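Local coordinates for DUF2235 domain-containing protein (Pseudomonas aeruginosa, PDB 4O5P), which probably hydrolyses phospholipids as a type VI secretion effector of the Tle1 family, with a catalytic domain of the alpha/beta-hydrolase clan, at residues Asp754-Pro762 and Ala804-Val815. Residues are numbered along the deposited sequence; the frame is centred on the assembly and turned at random.
Sequences DPLTGIALP and ALQQVLLAQQTV
Leu756, Thr757 and Ile759 of the hairpin-like turn after strand 749-753 meet Ala811, Val808 and Ala804 of helix 803-814. The turn runs against the helix direction, with a closest CA-CA approach of 6.2 Å between Thr757 and Val808. The contact lies at the end of the modelled chain, its centre about 35 Å from the centre of the chain. It packs the turn between strand 749-753 and helix 767-772 against helix 803-814, the last modelled helix. The backbone bond from Gly758 N to Asp754 O makes an alpha-turn, and one from Asp754 N to Ile759 O closes the loop around it. Asp754 OD1 accepts a weak hydrogen bond from Leu756 N.

Contact between the segments is by side-chain packing. Val808 sits at the middle. Its CG2 meets Ile759 CB at 3.7 Å and the Thr757 methyl CG2 at 3.6 Å. Its other methyl, CG1, faces the Asp754 carboxylate, and Leu795 packs on Val808 from helix 795-798. Ile759 reaches along the helix: CG2 lies anti to the backbone N and touches Ala804 CB at 3.9 Å, while CD1 approaches Gln807, whose side chain it crosses at about a right angle. Beyond Ile759 in the loop, Leu761 CD2 and Pro762 CD both meet Leu805 CD2. At the other end, Leu756 CB faces Ala811 CB, and Leu756 CD1 reaches Val815 CG2 at 3.9 Å. A bend at chi2 (-66°) brings the Gln812 amide toward the loop, where NE2 lies 3.2 Å from Leu756 CD1. The amide plane stands 86° from the Asp754 carboxylate plane, with Gln812 NE2 3.5 Å from Asp754 OD1.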
ATOM      1  N   ASP A 754     -10.406   0.092  29.892  1.00 25.84           N
ATOM      2  CA  ASP A 754     -10.157   1.447  29.432  1.00 23.68           C
ATOM      3  C   ASP A 754      -8.678   1.775  29.661  1.00 26.63           C
ATOM      4  O   ASP A 754      -8.177   1.617  30.778  1.00 27.82           O
ATOM      5  CB  ASP A 754     -11.053   2.408  30.220  1.00 26.50           C
ATOM      6  CG  ASP A 754     -10.750   3.855  29.944  1.00 29.22           C
ATOM      7  OD1 ASP A 754     -10.307   4.164  28.824  1.00 27.15           O
ATOM      8  OD2 ASP A 754     -10.975   4.701  30.844  1.00 28.14           O
ATOM      9  N   PRO A 755      -7.966   2.219  28.609  1.00 28.50           N
ATOM     10  CA  PRO A 755      -6.537   2.543  28.742  1.00 25.52           C
ATOM     11  C   PRO A 755      -6.286   3.744  29.665  1.00 29.69           C
ATOM     12  O   PRO A 755      -5.260   3.800  30.345  1.00 29.08           O
ATOM     13  CB  PRO A 755      -6.131   2.914  27.312  1.00 28.92           C
ATOM     14  CG  PRO A 755      -7.122   2.254  26.437  1.00 27.96           C
ATOM     15  CD  PRO A 755      -8.414   2.280  27.203  1.00 29.56           C
ATOM     16  N   LEU A 756      -7.206   4.703  29.671  1.00 28.02           N
ATOM     17  CA  LEU A 756      -7.021   5.919  30.460  1.00 29.94           C
ATOM     18  C   LEU A 756      -7.103   5.686  31.968  1.00 30.31           C
ATOM     19  O   LEU A 756      -6.318   6.250  32.727  1.00 32.90           O
ATOM     20  CB  LEU A 756      -8.026   6.994  30.047  1.00 27.43           C
ATOM     21  CG  LEU A 756      -7.990   7.408  28.573  1.00 31.45           C
ATOM     22  CD1 LEU A 756      -8.764   8.700  28.379  1.00 33.54           C
ATOM     23  CD2 LEU A 756      -6.561   7.565  28.104  1.00 29.29           C
ATOM     24  N   THR A 757      -8.060   4.871  32.396  1.00 24.53           N
ATOM     25  CA  THR A 757      -8.308   4.680  33.817  1.00 28.99           C
ATOM     26  C   THR A 757      -7.891   3.299  34.324  1.00 32.57           C
ATOM     27  O   THR A 757      -7.709   3.111  35.525  1.00 31.09           O
ATOM     28  CB  THR A 757      -9.784   4.867  34.123  1.00 26.41           C
ATOM     29  OG1 THR A 757      -9.995   4.859  35.538  1.00 42.51           O
ATOM     30  CG2 THR A 757     -10.542   3.750  33.527  1.00 21.14           C
ATOM     31  N   GLY A 758      -7.746   2.335  33.416  1.00 27.20           N
ATOM     32  CA  GLY A 758      -7.416   0.978  33.815  1.00 26.41           C
ATOM     33  C   GLY A 758      -8.622   0.126  34.191  1.00 28.22           C
ATOM     34  O   GLY A 758      -8.484  -1.070  34.453  1.00 29.91           O
ATOM     35  N   ILE A 759      -9.806   0.736  34.206  1.00 26.45           N
ATOM     36  CA  ILE A 759     -11.037   0.063  34.643  1.00 29.24           C
ATOM     37  C   ILE A 759     -11.489  -1.024  33.662  1.00 30.79           C
ATOM     38  O   ILE A 759     -11.383  -0.860  32.447  1.00 26.93           O
ATOM     39  CB  ILE A 759     -12.172   1.098  34.908  1.00 29.47           C
ATOM     40  CG1 ILE A 759     -11.828   1.956  36.132  1.00 33.44           C
ATOM     41  CG2 ILE A 759     -13.503   0.426  35.144  1.00 29.03           C
ATOM     42  CD1 ILE A 759     -12.703   3.210  36.281  1.00 30.84           C
ATOM     43  N   ALA A 760     -11.974  -2.142  34.198  1.00 30.34           N
ATOM     44  CA  ALA A 760     -12.419  -3.260  33.371  1.00 31.16           C
ATOM     45  C   ALA A 760     -13.710  -2.943  32.600  1.00 29.11           C
ATOM     46  O   ALA A 760     -14.664  -2.405  33.160  1.00 21.75           O
ATOM     47  CB  ALA A 760     -12.596  -4.518  34.236  1.00 27.46           C
ATOM     48  N   LEU A 761     -13.739  -3.307  31.320  1.00 23.53           N
ATOM     49  CA  LEU A 761     -14.924  -3.124  30.493  1.00 27.63           C
ATOM     50  C   LEU A 761     -15.795  -4.386  30.483  1.00 26.62           C
ATOM     51  O   LEU A 761     -15.286  -5.505  30.515  1.00 28.88           O
ATOM     52  CB  LEU A 761     -14.526  -2.728  29.063  1.00 23.04           C
ATOM     53  CG  LEU A 761     -13.874  -1.352  28.921  1.00 23.07           C
ATOM     54  CD1 LEU A 761     -13.370  -1.138  27.503  1.00 25.61           C
ATOM     55  CD2 LEU A 761     -14.847  -0.249  29.308  1.00 27.17           C
ATOM     56  N   PRO A 762     -17.120  -4.204  30.420  1.00 27.27           N
ATOM     57  CA  PRO A 762     -18.057  -5.331  30.338  1.00 28.56           C
ATOM     58  C   PRO A 762     -17.822  -6.200  29.094  1.00 29.68           C
ATOM     59  O   PRO A 762     -17.680  -5.674  27.988  1.00 28.76           O
ATOM     60  CB  PRO A 762     -19.421  -4.637  30.228  1.00 30.19           C
ATOM     61  CG  PRO A 762     -19.111  -3.274  29.669  1.00 29.57           C
ATOM     62  CD  PRO A 762     -17.801  -2.902  30.282  1.00 26.24           C
ATOM     63  N   ALA A 804     -18.308   2.694  37.902  1.00 30.03           N
ATOM     64  CA  ALA A 804     -17.004   2.471  37.272  1.00 31.86           C
ATOM     65  C   ALA A 804     -16.937   3.053  35.857  1.00 28.71           C
ATOM     66  O   ALA A 804     -16.010   3.814  35.498  1.00 32.71           O
ATOM     67  CB  ALA A 804     -16.682   0.980  37.251  1.00 30.47           C
ATOM     68  N   LEU A 805     -17.917   2.680  35.040  1.00 30.36           N
ATOM     69  CA  LEU A 805     -17.987   3.211  33.694  1.00 26.16           C
ATOM     70  C   LEU A 805     -18.176   4.724  33.753  1.00 32.04           C
ATOM     71  O   LEU A 805     -17.780   5.417  32.837  1.00 27.93           O
ATOM     72  CB  LEU A 805     -19.109   2.548  32.895  1.00 31.88           C
ATOM     73  CG  LEU A 805     -18.915   1.068  32.543  1.00 31.28           C
ATOM     74  CD1 LEU A 805     -20.007   0.575  31.608  1.00 32.41           C
ATOM     75  CD2 LEU A 805     -17.534   0.822  31.939  1.00 28.72           C
ATOM     76  N   GLN A 806     -18.769   5.245  34.829  1.00 30.52           N
ATOM     77  CA  GLN A 806     -18.894   6.699  34.954  1.00 31.39           C
ATOM     78  C   GLN A 806     -17.515   7.335  35.080  1.00 30.23           C
ATOM     79  O   GLN A 806     -17.253   8.381  34.481  1.00 29.78           O
ATOM     80  CB  GLN A 806     -19.778   7.095  36.138  1.00 36.48           C
ATOM     81  CG  GLN A 806     -21.250   6.749  35.977  1.00 39.61           C
ATOM     82  CD  GLN A 806     -22.026   6.949  37.269  1.00 46.68           C
ATOM     83  OE1 GLN A 806     -21.731   7.855  38.059  1.00 39.51           O
ATOM     84  NE2 GLN A 806     -23.018   6.090  37.499  1.00 47.65           N
ATOM     85  N   GLN A 807     -16.618   6.708  35.836  1.00 31.40           N
ATOM     86  CA  GLN A 807     -15.243   7.237  35.845  1.00 32.47           C
ATOM     87  C   GLN A 807     -14.576   7.153  34.468  1.00 27.56           C
ATOM     88  O   GLN A 807     -13.952   8.131  33.997  1.00 31.64           O
ATOM     89  CB  GLN A 807     -14.378   6.559  36.903  1.00 34.63           C
ATOM     90  CG  GLN A 807     -14.266   7.371  38.194  1.00 38.06           C
ATOM     91  CD  GLN A 807     -13.807   6.530  39.355  1.00 40.53           C
ATOM     92  OE1 GLN A 807     -13.605   5.325  39.211  1.00 43.16           O
ATOM     93  NE2 GLN A 807     -13.642   7.155  40.519  1.00 48.48           N
ATOM     94  N   VAL A 808     -14.709   5.993  33.824  1.00 27.58           N
ATOM     95  CA  VAL A 808     -14.213   5.858  32.446  1.00 27.50           C
ATOM     96  C   VAL A 808     -14.707   7.011  31.575  1.00 27.15           C
ATOM     97  O   VAL A 808     -13.927   7.649  30.871  1.00 29.09           O
ATOM     98  CB  VAL A 808     -14.648   4.524  31.811  1.00 27.08           C
ATOM     99  CG1 VAL A 808     -14.278   4.478  30.332  1.00 27.03           C
ATOM    100  CG2 VAL A 808     -14.031   3.350  32.566  1.00 25.06           C
ATOM    101  N   LEU A 809     -16.006   7.283  31.670  1.00 26.87           N
ATOM    102  CA  LEU A 809     -16.689   8.306  30.890  1.00 30.24           C
ATOM    103  C   LEU A 809     -16.204   9.711  31.197  1.00 32.13           C
ATOM    104  O   LEU A 809     -16.073  10.528  30.296  1.00 31.68           O
ATOM    105  CB  LEU A 809     -18.204   8.216  31.100  1.00 29.67           C
ATOM    106  CG  LEU A 809     -19.033   9.390  30.567  1.00 30.90           C
ATOM    107  CD1 LEU A 809     -18.962   9.477  29.051  1.00 29.28           C
ATOM    108  CD2 LEU A 809     -20.475   9.278  31.037  1.00 27.55           C
ATOM    109  N   LEU A 810     -15.958  10.001  32.468  1.00 28.50           N
ATOM    110  CA  LEU A 810     -15.376  11.285  32.838  1.00 30.45           C
ATOM    111  C   LEU A 810     -14.021  11.477  32.134  1.00 30.93           C
ATOM    112  O   LEU A 810     -13.761  12.531  31.510  1.00 29.04           O
ATOM    113  CB  LEU A 810     -15.217  11.358  34.359  1.00 31.64           C
ATOM    114  CG  LEU A 810     -14.465  12.571  34.884  1.00 29.54           C
ATOM    115  CD1 LEU A 810     -15.205  13.826  34.471  1.00 29.74           C
ATOM    116  CD2 LEU A 810     -14.319  12.490  36.394  1.00 32.65           C
ATOM    117  N   ALA A 811     -13.175  10.448  32.201  1.00 30.88           N
ATOM    118  CA  ALA A 811     -11.859  10.521  31.548  1.00 31.50           C
ATOM    119  C   ALA A 811     -11.967  10.709  30.031  1.00 37.03           C
ATOM    120  O   ALA A 811     -11.334  11.605  29.452  1.00 37.21           O
ATOM    121  CB  ALA A 811     -11.030   9.285  31.867  1.00 32.88           C
ATOM    122  N   GLN A 812     -12.758   9.850  29.396  1.00 34.18           N
ATOM    123  CA  GLN A 812     -13.002   9.922  27.958  1.00 35.76           C
ATOM    124  C   GLN A 812     -13.560  11.280  27.528  1.00 35.38           C
ATOM    125  O   GLN A 812     -13.134  11.843  26.516  1.00 38.55           O
ATOM    126  CB  GLN A 812     -13.968   8.809  27.546  1.00 33.10           C
ATOM    127  CG  GLN A 812     -13.367   7.416  27.528  1.00 26.80           C
ATOM    128  CD  GLN A 812     -12.300   7.259  26.455  1.00 35.99           C
ATOM    129  OE1 GLN A 812     -12.576   7.370  25.254  1.00 38.84           O
ATOM    130  NE2 GLN A 812     -11.073   7.003  26.883  1.00 30.73           N
ATOM    131  N   GLN A 813     -14.514  11.797  28.301  1.00 33.16           N
ATOM    132  CA  GLN A 813     -15.129  13.101  28.043  1.00 34.96           C
ATOM    133  C   GLN A 813     -14.110  14.224  28.098  1.00 38.80           C
ATOM    134  O   GLN A 813     -14.194  15.189  27.329  1.00 38.85           O
ATOM    135  CB  GLN A 813     -16.209  13.414  29.084  1.00 33.09           C
ATOM    136  CG  GLN A 813     -17.622  12.974  28.742  1.00 33.56           C
ATOM    137  CD  GLN A 813     -18.539  13.036  29.951  1.00 34.60           C
ATOM    138  OE1 GLN A 813     -18.092  13.293  31.075  1.00 32.97           O
ATOM    139  NE2 GLN A 813     -19.823  12.789  29.733  1.00 36.10           N
ATOM    140  N   THR A 814     -13.173  14.128  29.040  1.00 39.36           N
ATOM    141  CA  THR A 814     -12.177  15.190  29.181  1.00 38.60           C
ATOM    142  C   THR A 814     -11.360  15.349  27.894  1.00 41.14           C
ATOM    143  O   THR A 814     -11.181  16.466  27.403  1.00 43.29           O
ATOM    144  CB  THR A 814     -11.289  14.996  30.423  1.00 37.30           C
ATOM    145  OG1 THR A 814     -12.112  15.028  31.598  1.00 35.32           O
ATOM    146  CG2 THR A 814     -10.254  16.106  30.519  1.00 39.29           C
ATOM    147  N   VAL A 815     -10.901  14.233  27.331  1.00 40.28           N
ATOM    148  CA  VAL A 815     -10.248  14.260  26.026  1.00 41.94           C
ATOM    149  C   VAL A 815     -11.201  14.770  24.940  1.00 39.76           C
ATOM    150  O   VAL A 815     -10.884  15.715  24.214  1.00 43.91           O
ATOM    151  CB  VAL A 815      -9.744  12.866  25.618  1.00 41.90           C
ATOM    152  CG1 VAL A 815      -8.889  12.959  24.362  1.00 42.75           C
ATOM    153  CG2 VAL A 815      -8.955  12.243  26.746  1.00 38.15           C
TER